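Local coordinates for protein 2-c-methyl-d-erythritol 4-phosphate cytidylyltransferase (Streptococcus pneumoniae, PDB 2VSH) that catalyses the transfer of the cytidylyl group of CTP to D-ribitol 5-phosphate, giving CDP-ribitol for teichoic acid precursors, at residues A[24-29]-A[224-229]; A[36-41]-A[68-73]; A[42-47]-A[122-127]; A[196-201]-A[206-211]. All blocks are in the same frame, centred on the assembly; numbering follows the deposited sequence. Where two conformers were deposited one is given.

In the fold
The contacts run across the alpha/beta fold of one chain. Contact 1 opens first and closes last, so the other three are nested inside its loop. Contacts 2 and 3 share helix 33-42 and its exit, and their segments alternate along the chain. Their centres are about 14 Å apart, and Phe41 packs on Ile124 between them. Contact 4 follows in series at strand 208-212, an outermost strand of the chain's own seven-stranded sheet. It touches contact 3 through Asn127 and Ala211. Contacts 1 and 4 have centres about 29 Å apart, on opposite sides of the chain's centre. Both meet the second subunit, so the dimer interface draws on two distant regions of the chain.

Contact 1: A[24-29]-A[224-229]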
loop_
_atom_site.group_PDB
_atom_site.type_symbol
_atom_site.label_atom_id
_atom_site.label_comp_id
_atom_site.label_asym_id
_atom_site.label_seq_id
_atom_site.Cartn_x
_atom_site.Cartn_y
_atom_site.Cartn_z
ATOM N N GLN A 24 -0.892 -17.195 9.635
ATOM C CA GLN A 24 -1.336 -17.134 11.035
ATOM C C GLN A 24 -0.871 -18.327 11.883
ATOM O O GLN A 24 -0.789 -18.213 13.106
ATOM C CB GLN A 24 -2.846 -16.980 11.129
ATOM C CG GLN A 24 -3.619 -18.206 10.710
ATOM C CD GLN A 24 -4.108 -18.104 9.294
ATOM O OE1 GLN A 24 -3.599 -17.293 8.480
ATOM N NE2 GLN A 24 -5.104 -18.928 8.969
ATOM N N PHE A 25 -0.550 -19.452 11.239
ATOM C CA PHE A 25 -0.076 -20.637 11.962
ATOM C C PHE A 25 1.441 -20.689 12.096
ATOM O O PHE A 25 1.994 -21.578 12.729
ATOM C CB PHE A 25 -0.642 -21.930 11.370
ATOM C CG PHE A 25 -2.144 -22.011 11.445
ATOM C CD1 PHE A 25 -2.800 -21.868 12.664
ATOM C CD2 PHE A 25 -2.903 -22.234 10.301
ATOM C CE1 PHE A 25 -4.197 -21.925 12.745
ATOM C CE2 PHE A 25 -4.292 -22.297 10.369
ATOM C CZ PHE A 25 -4.939 -22.142 11.593
ATOM N N LEU A 26 2.095 -19.707 11.501
ATOM C CA LEU A 26 3.531 -19.547 11.601
ATOM C C LEU A 26 3.937 -18.869 12.904
ATOM O O LEU A 26 3.225 -18.006 13.414
ATOM C CB LEU A 26 4.025 -18.730 10.404
ATOM C CG LEU A 26 4.886 -19.486 9.399
ATOM C CD1 LEU A 26 4.494 -20.944 9.257
ATOM C CD2 LEU A 26 4.882 -18.767 8.042
ATOM N N GLU A 27 5.106 -19.249 13.415
ATOM C CA GLU A 27 5.638 -18.680 14.651
ATOM C C GLU A 27 6.166 -17.268 14.434
ATOM O O GLU A 27 6.899 -16.999 13.478
ATOM C CB GLU A 27 6.736 -19.585 15.225
ATOM C CG GLU A 27 7.544 -18.968 16.365
ATOM C CD GLU A 27 8.554 -19.932 16.961
ATOM O OE1 GLU A 27 8.198 -20.595 17.958
ATOM O OE2 GLU A 27 9.696 -20.030 16.428
ATOM N N LEU A 28 5.772 -16.370 15.330
ATOM C CA LEU A 28 6.418 -15.077 15.467
ATOM C C LEU A 28 7.003 -15.032 16.874
ATOM O O LEU A 28 6.268 -15.136 17.863
ATOM C CB LEU A 28 5.404 -13.951 15.256
ATOM C CG LEU A 28 5.909 -12.508 15.253
ATOM C CD1 LEU A 28 6.962 -12.266 14.173
ATOM C CD2 LEU A 28 4.733 -11.554 15.113
ATOM N N GLY A 29 8.318 -14.879 16.968
ATOM C CA GLY A 29 8.993 -14.945 18.254
ATOM C C GLY A 29 8.962 -16.392 18.681
ATOM O O GLY A 29 9.690 -17.218 18.131
ATOM N N THR A 224 7.990 -10.954 3.086
ATOM C CA THR A 224 8.508 -9.626 3.455
ATOM C C THR A 224 7.791 -9.070 4.695
ATOM O O THR A 224 8.432 -8.539 5.596
ATOM C CB THR A 224 8.409 -8.634 2.280
ATOM O OG1 THR A 224 9.263 -9.083 1.221
ATOM C CG2 THR A 224 8.831 -7.217 2.702
ATOM N N ASP A 225 6.472 -9.211 4.748
ATOM C CA ASP A 225 5.709 -8.764 5.927
ATOM C C ASP A 225 6.164 -9.509 7.174
ATOM O O ASP A 225 6.250 -8.928 8.254
ATOM C CB ASP A 225 4.211 -8.966 5.733
ATOM C CG ASP A 225 3.665 -8.161 4.595
ATOM O OD1 ASP A 225 4.248 -7.103 4.287
ATOM O OD2 ASP A 225 2.665 -8.588 4.002
ATOM N N LEU A 226 6.451 -10.798 7.007
ATOM C CA LEU A 226 6.952 -11.647 8.080
ATOM C C LEU A 226 8.277 -11.111 8.645
ATOM O O LEU A 226 8.466 -11.084 9.866
ATOM C CB LEU A 226 7.163 -13.076 7.561
ATOM C CG LEU A 226 6.873 -14.318 8.421
ATOM C CD1 LEU A 226 7.868 -15.409 8.074
ATOM C CD2 LEU A 226 6.863 -14.053 9.936
ATOM N N LYS A 227 9.184 -10.707 7.751
ATOM C CA LYS A 227 10.476 -10.110 8.129
ATOM C C LYS A 227 10.278 -8.825 8.927
ATOM O O LYS A 227 10.929 -8.612 9.944
ATOM C CB LYS A 227 11.301 -9.759 6.894
ATOM C CG LYS A 227 11.633 -10.885 5.952
ATOM C CD LYS A 227 12.528 -10.317 4.837
ATOM C CE LYS A 227 12.860 -11.370 3.792
ATOM N NZ LYS A 227 13.693 -10.774 2.702
ATOM N N ILE A 228 9.378 -7.972 8.445
ATOM C CA ILE A 228 9.024 -6.745 9.146
ATOM C C ILE A 228 8.506 -7.101 10.555
ATOM O O ILE A 228 9.048 -6.618 11.548
ATOM C CB ILE A 228 8.017 -5.888 8.335
ATOM C CG1 ILE A 228 8.654 -5.445 7.011
ATOM C CG2 ILE A 228 7.587 -4.649 9.134
ATOM C CD1 ILE A 228 7.643 -4.970 5.963
ATOM N N ALA A 229 7.518 -7.994 10.638
ATOM C CA ALA A 229 6.991 -8.456 11.929
ATOM C C ALA A 229 8.075 -8.917 12.910
ATOM O O ALA A 229 8.076 -8.516 14.084
ATOM C CB ALA A 229 5.950 -9.558 11.720
#
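Leu28 and Ala229 bring a short beta hairpin, strands 27-28 and 31-32, against the C-terminal helix 223-232. The contact is apolar, with no hydrogen bond between the two segments. The CB bonds of Leu26 and Leu28 point toward the helix, while that of Glu27 points away, as expected for an extended chain. Leu28 has its CG anti to the backbone N (chi1 -175°), which places the two methyls against the helix. Both methyls face Ala229 CB, Leu28 CD1 at 3.8 Å and CD2 slightly farther. Past this small side chain, CD1 also reaches the helix backbone.

Leu226, one turn earlier, is set differently. Its CB bond points neither at the hairpin nor away from it, but the branch turns so that CD1 faces Leu26. That meeting is looser, with Leu26 CD2 4.5 Å from Leu226 CD1, and it lies at the more exposed margin. Neither leucine has a cleanly staggered chi1 (-112° in Leu26, -143° in Leu226), in keeping with a loosely held pair. Another part of the same helix faces the second subunit, where Ile228 packs on Ile228 of that subunit. On the hairpin, Leu28 O accepts a hydrogen bond from His36. The closest approach across the contact is Leu28 CD1 to the carbonyl carbon C of Ala229, at 3.7 Å.

Contact 2: A[36-41]-A[68-73]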
loop_
_atom_site.group_PDB
_atom_site.type_symbol
_atom_site.label_atom_id
_atom_site.label_comp_id
_atom_site.label_asym_id
_atom_site.label_seq_id
_atom_site.Cartn_x
_atom_site.Cartn_y
_atom_site.Cartn_z
ATOM N N HIS A 36 -0.672 -14.640 19.146
ATOM C CA HIS A 36 -0.359 -13.240 19.442
ATOM C C HIS A 36 -1.615 -12.388 19.320
ATOM O O HIS A 36 -1.886 -11.523 20.167
ATOM C CB HIS A 36 0.661 -12.684 18.448
ATOM C CG HIS A 36 2.056 -13.161 18.666
ATOM N ND1 HIS A 36 2.900 -12.589 19.591
ATOM C CD2 HIS A 36 2.768 -14.140 18.060
ATOM C CE1 HIS A 36 4.066 -13.209 19.563
ATOM N NE2 HIS A 36 4.013 -14.150 18.640
ATOM N N THR A 37 -2.367 -12.629 18.246
ATOM C CA THR A 37 -3.552 -11.836 17.923
ATOM C C THR A 37 -4.677 -12.087 18.940
ATOM O O THR A 37 -5.298 -11.142 19.446
ATOM C CB THR A 37 -4.055 -12.159 16.479
ATOM O OG1 THR A 37 -3.012 -11.881 15.532
ATOM C CG2 THR A 37 -5.276 -11.311 16.130
ATOM N N ILE A 38 -4.944 -13.355 19.233
ATOM C CA ILE A 38 -5.963 -13.714 20.237
ATOM C C ILE A 38 -5.606 -13.117 21.614
ATOM O O ILE A 38 -6.478 -12.569 22.299
ATOM C CB ILE A 38 -6.158 -15.233 20.346
ATOM C CG1 ILE A 38 -6.781 -15.801 19.069
ATOM C CG2 ILE A 38 -7.053 -15.578 21.548
ATOM C CD1 ILE A 38 -6.763 -17.350 18.995
ATOM N N GLU A 39 -4.323 -13.207 21.976
ATOM C CA GLU A 39 -3.771 -12.608 23.208
ATOM C C GLU A 39 -4.157 -11.151 23.421
ATOM O O GLU A 39 -4.477 -10.763 24.531
ATOM C CB GLU A 39 -2.241 -12.689 23.225
ATOM C CG GLU A 39 -1.696 -13.962 23.852
ATOM C CD GLU A 39 -0.187 -14.085 23.701
ATOM O OE1 GLU A 39 0.461 -13.093 23.288
ATOM O OE2 GLU A 39 0.354 -15.176 23.994
ATOM N N LYS A 40 -4.108 -10.353 22.356
ATOM C CA LYS A 40 -4.449 -8.937 22.432
ATOM C C LYS A 40 -5.904 -8.704 22.821
ATOM O O LYS A 40 -6.228 -7.626 23.320
ATOM C CB LYS A 40 -4.161 -8.217 21.105
ATOM C CG LYS A 40 -2.714 -8.230 20.618
ATOM C CD LYS A 40 -1.772 -7.545 21.589
ATOM C CE LYS A 40 -0.432 -7.315 20.944
ATOM N NZ LYS A 40 0.291 -8.602 20.701
ATOM N N PHE A 41 -6.770 -9.701 22.589
ATOM C CA PHE A 41 -8.213 -9.597 22.907
ATOM C C PHE A 41 -8.629 -10.176 24.271
ATOM O O PHE A 41 -9.646 -9.758 24.835
ATOM C CB PHE A 41 -9.071 -10.249 21.815
ATOM C CG PHE A 41 -9.227 -9.410 20.571
ATOM C CD1 PHE A 41 -10.309 -8.543 20.437
ATOM C CD2 PHE A 41 -8.291 -9.487 19.533
ATOM C CE1 PHE A 41 -10.473 -7.772 19.285
ATOM C CE2 PHE A 41 -8.441 -8.713 18.365
ATOM C CZ PHE A 41 -9.533 -7.853 18.244
ATOM N N LYS A 68 -2.402 -25.365 24.069
ATOM C CA LYS A 68 -0.963 -25.291 24.296
ATOM C C LYS A 68 -0.509 -23.907 24.755
ATOM O O LYS A 68 0.298 -23.791 25.680
ATOM C CB LYS A 68 -0.199 -25.654 23.019
ATOM C CG LYS A 68 1.317 -25.786 23.227
ATOM C CD LYS A 68 2.052 -26.074 21.929
ATOM C CE LYS A 68 3.417 -26.697 22.181
ATOM N NZ LYS A 68 4.277 -25.877 23.078
ATOM N N TYR A 69 -1.008 -22.864 24.089
ATOM C CA TYR A 69 -0.490 -21.515 24.302
ATOM C C TYR A 69 -1.345 -20.646 25.217
ATOM O O TYR A 69 -0.834 -19.714 25.827
ATOM C CB TYR A 69 -0.214 -20.798 22.956
ATOM C CG TYR A 69 0.974 -21.377 22.232
ATOM C CD1 TYR A 69 0.808 -22.295 21.192
ATOM C CD2 TYR A 69 2.276 -21.051 22.628
ATOM C CE1 TYR A 69 1.925 -22.846 20.543
ATOM C CE2 TYR A 69 3.380 -21.592 21.999
ATOM C CZ TYR A 69 3.203 -22.475 20.947
ATOM O OH TYR A 69 4.313 -23.017 20.349
ATOM N N LEU A 70 -2.634 -20.961 25.319
ATOM C CA LEU A 70 -3.579 -20.131 26.069
ATOM C C LEU A 70 -4.550 -20.956 26.931
ATOM O O LEU A 70 -5.749 -20.686 26.924
ATOM C CB LEU A 70 -4.364 -19.253 25.092
ATOM C CG LEU A 70 -3.607 -18.221 24.253
ATOM C CD1 LEU A 70 -4.511 -17.730 23.153
ATOM C CD2 LEU A 70 -3.117 -17.051 25.096
ATOM N N PRO A 71 -4.034 -21.961 27.676
ATOM C CA PRO A 71 -4.910 -22.886 28.410
ATOM C C PRO A 71 -5.796 -22.194 29.448
ATOM O O PRO A 71 -6.901 -22.648 29.719
ATOM C CB PRO A 71 -3.922 -23.847 29.099
ATOM C CG PRO A 71 -2.659 -23.116 29.170
ATOM C CD PRO A 71 -2.616 -22.295 27.897
ATOM N N LEU A 72 -5.317 -21.075 29.975
ATOM C CA LEU A 72 -6.037 -20.283 30.970
ATOM C C LEU A 72 -7.242 -19.574 30.350
ATOM O O LEU A 72 -8.158 -19.173 31.056
ATOM C CB LEU A 72 -5.066 -19.256 31.553
ATOM C CG LEU A 72 -5.002 -18.781 32.995
ATOM C CD1 LEU A 72 -5.179 -19.913 34.012
ATOM C CD2 LEU A 72 -3.645 -18.093 33.147
ATOM N N TYR A 73 -7.249 -19.430 29.024
ATOM C CA TYR A 73 -8.337 -18.724 28.334
ATOM C C TYR A 73 -9.197 -19.632 27.441
ATOM O O TYR A 73 -10.006 -19.149 26.653
ATOM C CB TYR A 73 -7.785 -17.533 27.543
ATOM C CG TYR A 73 -6.918 -16.605 28.367
ATOM C CD1 TYR A 73 -7.479 -15.563 29.113
ATOM C CD2 TYR A 73 -5.537 -16.770 28.403
ATOM C CE1 TYR A 73 -6.677 -14.713 29.883
ATOM C CE2 TYR A 73 -4.728 -15.929 29.154
ATOM C CZ TYR A 73 -5.303 -14.902 29.892
ATOM O OH TYR A 73 -4.490 -14.074 30.627
HETATM O O HOH W 1 0.897 -17.756 24.699
#
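Leu70 pushes its forked end against Ile38 and Glu39, and this is the tight part of the contact. Each methyl of the fork has its own partner. CD1 sits 3.7 Å from CG2 of Ile38, with CB of Ile38 just behind. CD2 rests 3.6 Å from CG of Glu39, on the aliphatic part of that side chain. The CG of Leu70 is anti to its carbonyl carbon (chi1 -63°), and this turns both methyls onto helix 33-42. The side chains cross at a slant. Ile35 of the same helix also touches Leu70.

Leu70 is the first residue to leave helical geometry at the end of helix 59-69. The two helices belong to successive beta-alpha-beta crossovers of the Rossmann-like sheet. Helix 33-42 links parallel strands 3-9 and 50-54, and helix 59-69 links strands 50-54 and 77-81. Just past the helix end, Tyr73 N donates to Leu70 O at 2.9 Å.

The other side of the contact is wet and polar. Glu39 stretches out beyond CG (chi2 173°), carrying its carboxylate past the leucine. A water gives one hydrogen to Glu39 OE2 at 2.7 Å and the other to Tyr69 O at 2.8 Å. It thus bridges two acceptors that could not bond each other. The other carboxylate oxygen, OE1, forms a salt bridge with Arg31 NH2.

Contact 3: A[42-47]-A[122-127]; sequences VLEPSI and RMIQDN
Glu44 and Gln125 form a polar contact between the loop after helix 33-42 and helix 121-133, away from the CTP site. One straight hydrogen bond crosses it, beside an apolar contact with Ile124. Gln125 NE2 donates to Glu44 OE2 at 2.8 Å, with an N-H...O angle of 169°. The oxygen uses its syn lone pair and lies almost in the amide plane of the glutamine. The carboxylate and amide planes are nearly perpendicular, 88° apart.

Glu44 is bent at chi2 (51°), which folds the carboxylate back toward its own loop. There OE1 accepts from both OG and N of Ser46, at 2.8 Å and 3.1 Å. These two donors reach OE1 from opposite faces of the carboxylate plane. Three bonds therefore grip the group and should limit its rotation. Nearer the backbone, Glu44 CG lies 4.1 Å from Ile124 CG2, and the two side chains slide past each other in opposite directions. Leu121 also touches Glu44.

Glu44 to Ile47 is a type I beta turn, and the side chain of its first residue holds Ser46, the third. The arrangement belongs to a helix-to-strand connection of an alpha/beta fold, here leading into strand 50-54 and packed on helix 121-133.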
loop_
_atom_site.group_PDB
_atom_site.type_symbol
_atom_site.label_atom_id
_atom_site.label_comp_id
_atom_site.label_asym_id
_atom_site.label_seq_id
_atom_site.Cartn_x
_atom_site.Cartn_y
_atom_site.Cartn_z
ATOM N N VAL A 42 -7.857 -11.135 24.781
ATOM C CA VAL A 42 -8.142 -11.781 26.080
ATOM C C VAL A 42 -8.099 -10.851 27.291
ATOM O O VAL A 42 -8.784 -11.113 28.283
ATOM C CB VAL A 42 -7.245 -13.042 26.386
ATOM C CG1 VAL A 42 -7.308 -14.068 25.260
ATOM C CG2 VAL A 42 -5.794 -12.659 26.733
ATOM N N LEU A 43 -7.287 -9.798 27.246
ATOM C CA LEU A 43 -7.208 -8.901 28.399
ATOM C C LEU A 43 -8.352 -7.931 28.479
ATOM O O LEU A 43 -8.651 -7.412 29.562
ATOM C CB LEU A 43 -5.909 -8.095 28.417
ATOM C CG LEU A 43 -4.651 -8.688 29.010
ATOM C CD1 LEU A 43 -3.600 -7.600 28.952
ATOM C CD2 LEU A 43 -4.884 -9.154 30.441
ATOM N N GLU A 44 -8.977 -7.665 27.339
ATOM C CA GLU A 44 -10.026 -6.652 27.278
ATOM C C GLU A 44 -11.224 -7.077 28.124
ATOM O O GLU A 44 -11.931 -8.024 27.761
ATOM C CB GLU A 44 -10.424 -6.365 25.820
ATOM C CG GLU A 44 -11.625 -5.414 25.673
ATOM C CD GLU A 44 -11.469 -4.149 26.482
ATOM O OE1 GLU A 44 -12.433 -3.759 27.166
ATOM O OE2 GLU A 44 -10.371 -3.556 26.451
ATOM N N PRO A 45 -11.468 -6.374 29.252
ATOM C CA PRO A 45 -12.543 -6.844 30.128
ATOM C C PRO A 45 -13.942 -6.825 29.511
ATOM O O PRO A 45 -14.812 -7.546 29.996
ATOM C CB PRO A 45 -12.462 -5.903 31.334
ATOM C CG PRO A 45 -11.795 -4.687 30.831
ATOM C CD PRO A 45 -10.806 -5.178 29.808
ATOM N N SER A 46 -14.167 -6.028 28.469
ATOM C CA SER A 46 -15.543 -5.877 27.948
ATOM C C SER A 46 -15.929 -6.919 26.880
ATOM O O SER A 46 -17.066 -6.941 26.416
ATOM C CB SER A 46 -15.803 -4.444 27.469
ATOM O OG SER A 46 -15.043 -4.127 26.310
ATOM N N ILE A 47 -14.993 -7.799 26.526
ATOM C CA ILE A 47 -15.221 -8.853 25.532
ATOM C C ILE A 47 -15.797 -10.102 26.201
ATOM O O ILE A 47 -15.187 -10.641 27.129
ATOM C CB ILE A 47 -13.894 -9.234 24.791
ATOM C CG1 ILE A 47 -13.312 -8.034 24.020
ATOM C CG2 ILE A 47 -14.079 -10.456 23.857
ATOM C CD1 ILE A 47 -14.136 -7.555 22.838
ATOM N N ARG A 122 -6.080 -0.030 22.746
ATOM C CA ARG A 122 -6.596 1.297 22.417
ATOM C C ARG A 122 -7.481 1.211 21.165
ATOM O O ARG A 122 -8.561 1.786 21.125
ATOM C CB ARG A 122 -5.442 2.273 22.217
ATOM C CG ARG A 122 -5.824 3.766 22.251
ATOM C CD ARG A 122 -6.360 4.246 20.906
ATOM N NE ARG A 122 -5.393 4.089 19.813
ATOM C CZ ARG A 122 -5.724 3.968 18.528
ATOM N NH1 ARG A 122 -7.004 3.973 18.155
ATOM N NH2 ARG A 122 -4.772 3.816 17.614
ATOM N N MET A 123 -7.012 0.478 20.152
ATOM C CA MET A 123 -7.753 0.276 18.904
ATOM C C MET A 123 -9.058 -0.482 19.135
ATOM O O MET A 123 -10.112 -0.054 18.659
ATOM C CB MET A 123 -6.893 -0.495 17.898
ATOM C CG MET A 123 -5.751 0.335 17.313
ATOM S SD MET A 123 -4.612 -0.705 16.384
ATOM C CE MET A 123 -3.255 0.385 16.355
ATOM N N ILE A 124 -8.977 -1.592 19.876
ATOM C CA ILE A 124 -10.150 -2.388 20.267
ATOM C C ILE A 124 -11.158 -1.522 21.010
ATOM O O ILE A 124 -12.339 -1.553 20.712
ATOM C CB ILE A 124 -9.749 -3.561 21.173
ATOM C CG1 ILE A 124 -8.894 -4.552 20.387
ATOM C CG2 ILE A 124 -10.997 -4.244 21.798
ATOM C CD1 ILE A 124 -7.989 -5.407 21.251
ATOM N N GLN A 125 -10.672 -0.766 21.991
ATOM C CA GLN A 125 -11.526 0.083 22.790
ATOM C C GLN A 125 -12.187 1.215 21.986
ATOM O O GLN A 125 -13.365 1.483 22.166
ATOM C CB GLN A 125 -10.756 0.604 24.008
ATOM C CG GLN A 125 -10.590 -0.488 25.079
ATOM C CD GLN A 125 -9.662 -0.094 26.205
ATOM O OE1 GLN A 125 -9.203 1.048 26.290
ATOM N NE2 GLN A 125 -9.354 -1.060 27.071
ATOM N N ASP A 126 -11.426 1.874 21.121
ATOM C CA ASP A 126 -11.975 2.880 20.194
ATOM C C ASP A 126 -13.080 2.349 19.295
ATOM O O ASP A 126 -14.090 3.020 19.102
ATOM C CB ASP A 126 -10.874 3.479 19.322
ATOM C CG ASP A 126 -10.032 4.469 20.066
ATOM O OD1 ASP A 126 -10.248 4.627 21.290
ATOM O OD2 ASP A 126 -9.153 5.096 19.430
ATOM N N ASN A 127 -12.866 1.153 18.749
ATOM C CA ASN A 127 -13.851 0.456 17.934
ATOM C C ASN A 127 -15.142 0.204 18.663
ATOM O O ASN A 127 -16.226 0.453 18.133
ATOM C CB ASN A 127 -13.270 -0.874 17.420
ATOM C CG ASN A 127 -12.684 -0.736 16.044
ATOM O OD1 ASN A 127 -13.312 -1.115 15.061
ATOM N ND2 ASN A 127 -11.488 -0.154 15.957
#

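Contact 4: A[196-201]-A[206-211]; sequences DACKIF and KDVALA
Lys206 and Phe201 meet where helix 197-203 gives way to strand 208-212. From the backbone, Lys206 N donates to Phe201 O at 2.9 Å. Lys206 CB lies 4.0 Å from Phe201 CB and 3.2 Å from Phe201 O. CG stays near that oxygen and comes obliquely to the Phe201 ring. A bend at chi2 (-64°) then turns the chain outward. CD and CE lead away from the helix, and NZ ends at a hydrogen bond to pentaethylene glycol, probably from the crystallisation liquor.

Val208 supplies the inner packing. Its CG2 is 3.7 Å from Phe201 CB, and its CG1 is 4.1 Å from Cys198 SG. At the helix start, Asp196 is the N-cap, with OD2 accepting from Lys199 N at 2.9 Å. Strand 208-212 pairs with strand 136-142. Val208 and Leu210 also make backbone hydrogen bonds to the second subunit, so this outermost strand is covered at the dimer interface.

The one hydrogen bond between the segments joins main-chain atoms, and the side chains meet through carbon and sulfur. The junction thus appears to rest on a backbone bond and apolar packing, with the lysine amine directed outward.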
loop_
_atom_site.group_PDB
_atom_site.type_symbol
_atom_site.label_atom_id
_atom_site.label_comp_id
_atom_site.label_asym_id
_atom_site.label_seq_id
_atom_site.Cartn_x
_atom_site.Cartn_y
_atom_site.Cartn_z
ATOM N N ASP A 196 -15.693 -6.583 1.247
ATOM C CA ASP A 196 -15.346 -5.922 2.491
ATOM C C ASP A 196 -16.621 -5.701 3.286
ATOM O O ASP A 196 -17.647 -5.290 2.723
ATOM C CB ASP A 196 -14.639 -4.596 2.174
ATOM C CG ASP A 196 -14.282 -3.808 3.414
ATOM O OD1 ASP A 196 -13.120 -3.852 3.848
ATOM O OD2 ASP A 196 -15.164 -3.134 3.960
ATOM N N ALA A 197 -16.563 -5.970 4.589
ATOM C CA ALA A 197 -17.748 -5.898 5.441
ATOM C C ALA A 197 -18.252 -4.461 5.549
ATOM O O ALA A 197 -19.454 -4.206 5.436
ATOM C CB ALA A 197 -17.453 -6.485 6.832
ATOM N N CYS A 198 -17.331 -3.521 5.747
ATOM C CA CYS A 198 -17.703 -2.104 5.805
ATOM C C CYS A 198 -18.329 -1.591 4.499
ATOM O O CYS A 198 -19.251 -0.775 4.531
ATOM C CB CYS A 198 -16.509 -1.246 6.226
ATOM S SG CYS A 198 -16.044 -1.553 7.970
ATOM N N LYS A 199 -17.833 -2.069 3.365
ATOM C CA LYS A 199 -18.397 -1.726 2.039
ATOM C C LYS A 199 -19.903 -2.013 1.955
ATOM O O LYS A 199 -20.656 -1.239 1.371
ATOM C CB LYS A 199 -17.634 -2.469 0.929
ATOM C CG LYS A 199 -18.153 -2.289 -0.497
ATOM C CD LYS A 199 -18.243 -0.825 -0.911
ATOM C CE LYS A 199 -18.649 -0.661 -2.367
ATOM N NZ LYS A 199 -17.523 -1.003 -3.297
ATOM N N ILE A 200 -20.333 -3.120 2.554
ATOM C CA ILE A 200 -21.741 -3.515 2.553
ATOM C C ILE A 200 -22.563 -2.486 3.319
ATOM O O ILE A 200 -23.626 -2.104 2.864
ATOM C CB ILE A 200 -21.947 -4.915 3.160
ATOM C CG1 ILE A 200 -21.194 -5.977 2.343
ATOM C CG2 ILE A 200 -23.438 -5.277 3.263
ATOM C CD1 ILE A 200 -21.178 -7.338 3.020
ATOM N N PHE A 201 -22.066 -2.039 4.475
ATOM C CA PHE A 201 -22.732 -0.977 5.240
ATOM C C PHE A 201 -22.736 0.337 4.448
ATOM O O PHE A 201 -23.763 1.013 4.364
ATOM C CB PHE A 201 -22.077 -0.790 6.635
ATOM C CG PHE A 201 -22.429 -1.882 7.642
ATOM C CD1 PHE A 201 -21.791 -3.127 7.599
ATOM C CD2 PHE A 201 -23.372 -1.651 8.635
ATOM C CE1 PHE A 201 -22.104 -4.152 8.528
ATOM C CE2 PHE A 201 -23.707 -2.659 9.579
ATOM C CZ PHE A 201 -23.061 -3.919 9.516
ATOM N N LYS A 206 -25.399 3.342 5.124
ATOM C CA LYS A 206 -25.212 3.355 6.580
ATOM C C LYS A 206 -24.041 4.257 7.025
ATOM O O LYS A 206 -23.213 4.670 6.204
ATOM C CB LYS A 206 -25.029 1.930 7.129
ATOM C CG LYS A 206 -26.103 0.914 6.709
ATOM C CD LYS A 206 -27.488 1.269 7.252
ATOM C CE LYS A 206 -28.546 0.248 6.839
ATOM N NZ LYS A 206 -29.899 0.613 7.393
ATOM N N ASP A 207 -23.998 4.548 8.330
ATOM C CA ASP A 207 -23.010 5.434 8.939
ATOM C C ASP A 207 -21.808 4.637 9.479
ATOM O O ASP A 207 -21.898 4.001 10.531
ATOM C CB ASP A 207 -23.680 6.243 10.056
ATOM C CG ASP A 207 -22.704 7.157 10.811
ATOM O OD1 ASP A 207 -22.955 7.440 12.003
ATOM O OD2 ASP A 207 -21.694 7.600 10.220
ATOM N N VAL A 208 -20.699 4.671 8.737
ATOM C CA VAL A 208 -19.488 3.954 9.112
ATOM C C VAL A 208 -18.415 4.961 9.559
ATOM O O VAL A 208 -17.820 5.664 8.733
ATOM C CB VAL A 208 -18.939 3.048 7.973
ATOM C CG1 VAL A 208 -17.839 2.127 8.500
ATOM C CG2 VAL A 208 -20.056 2.209 7.322
ATOM N N ALA A 209 -18.195 5.017 10.873
ATOM C CA ALA A 209 -17.207 5.908 11.479
ATOM C C ALA A 209 -15.792 5.410 11.225
ATOM O O ALA A 209 -15.570 4.200 11.066
ATOM C CB ALA A 209 -17.445 5.993 12.978
ATOM N N LEU A 210 -14.839 6.343 11.189
ATOM C CA LEU A 210 -13.432 5.990 11.069
ATOM C C LEU A 210 -12.826 5.826 12.470
ATOM O O LEU A 210 -12.991 6.697 13.318
ATOM C CB LEU A 210 -12.663 7.071 10.283
ATOM C CG LEU A 210 -13.175 7.396 8.870
ATOM C CD1 LEU A 210 -12.312 8.479 8.200
ATOM C CD2 LEU A 210 -13.255 6.151 8.002
ATOM N N ALA A 211 -12.140 4.706 12.706
ATOM C CA ALA A 211 -11.306 4.554 13.906
ATOM C C ALA A 211 -9.844 4.650 13.489
ATOM O O ALA A 211 -9.474 4.256 12.389
ATOM C CB ALA A 211 -11.583 3.227 14.615
#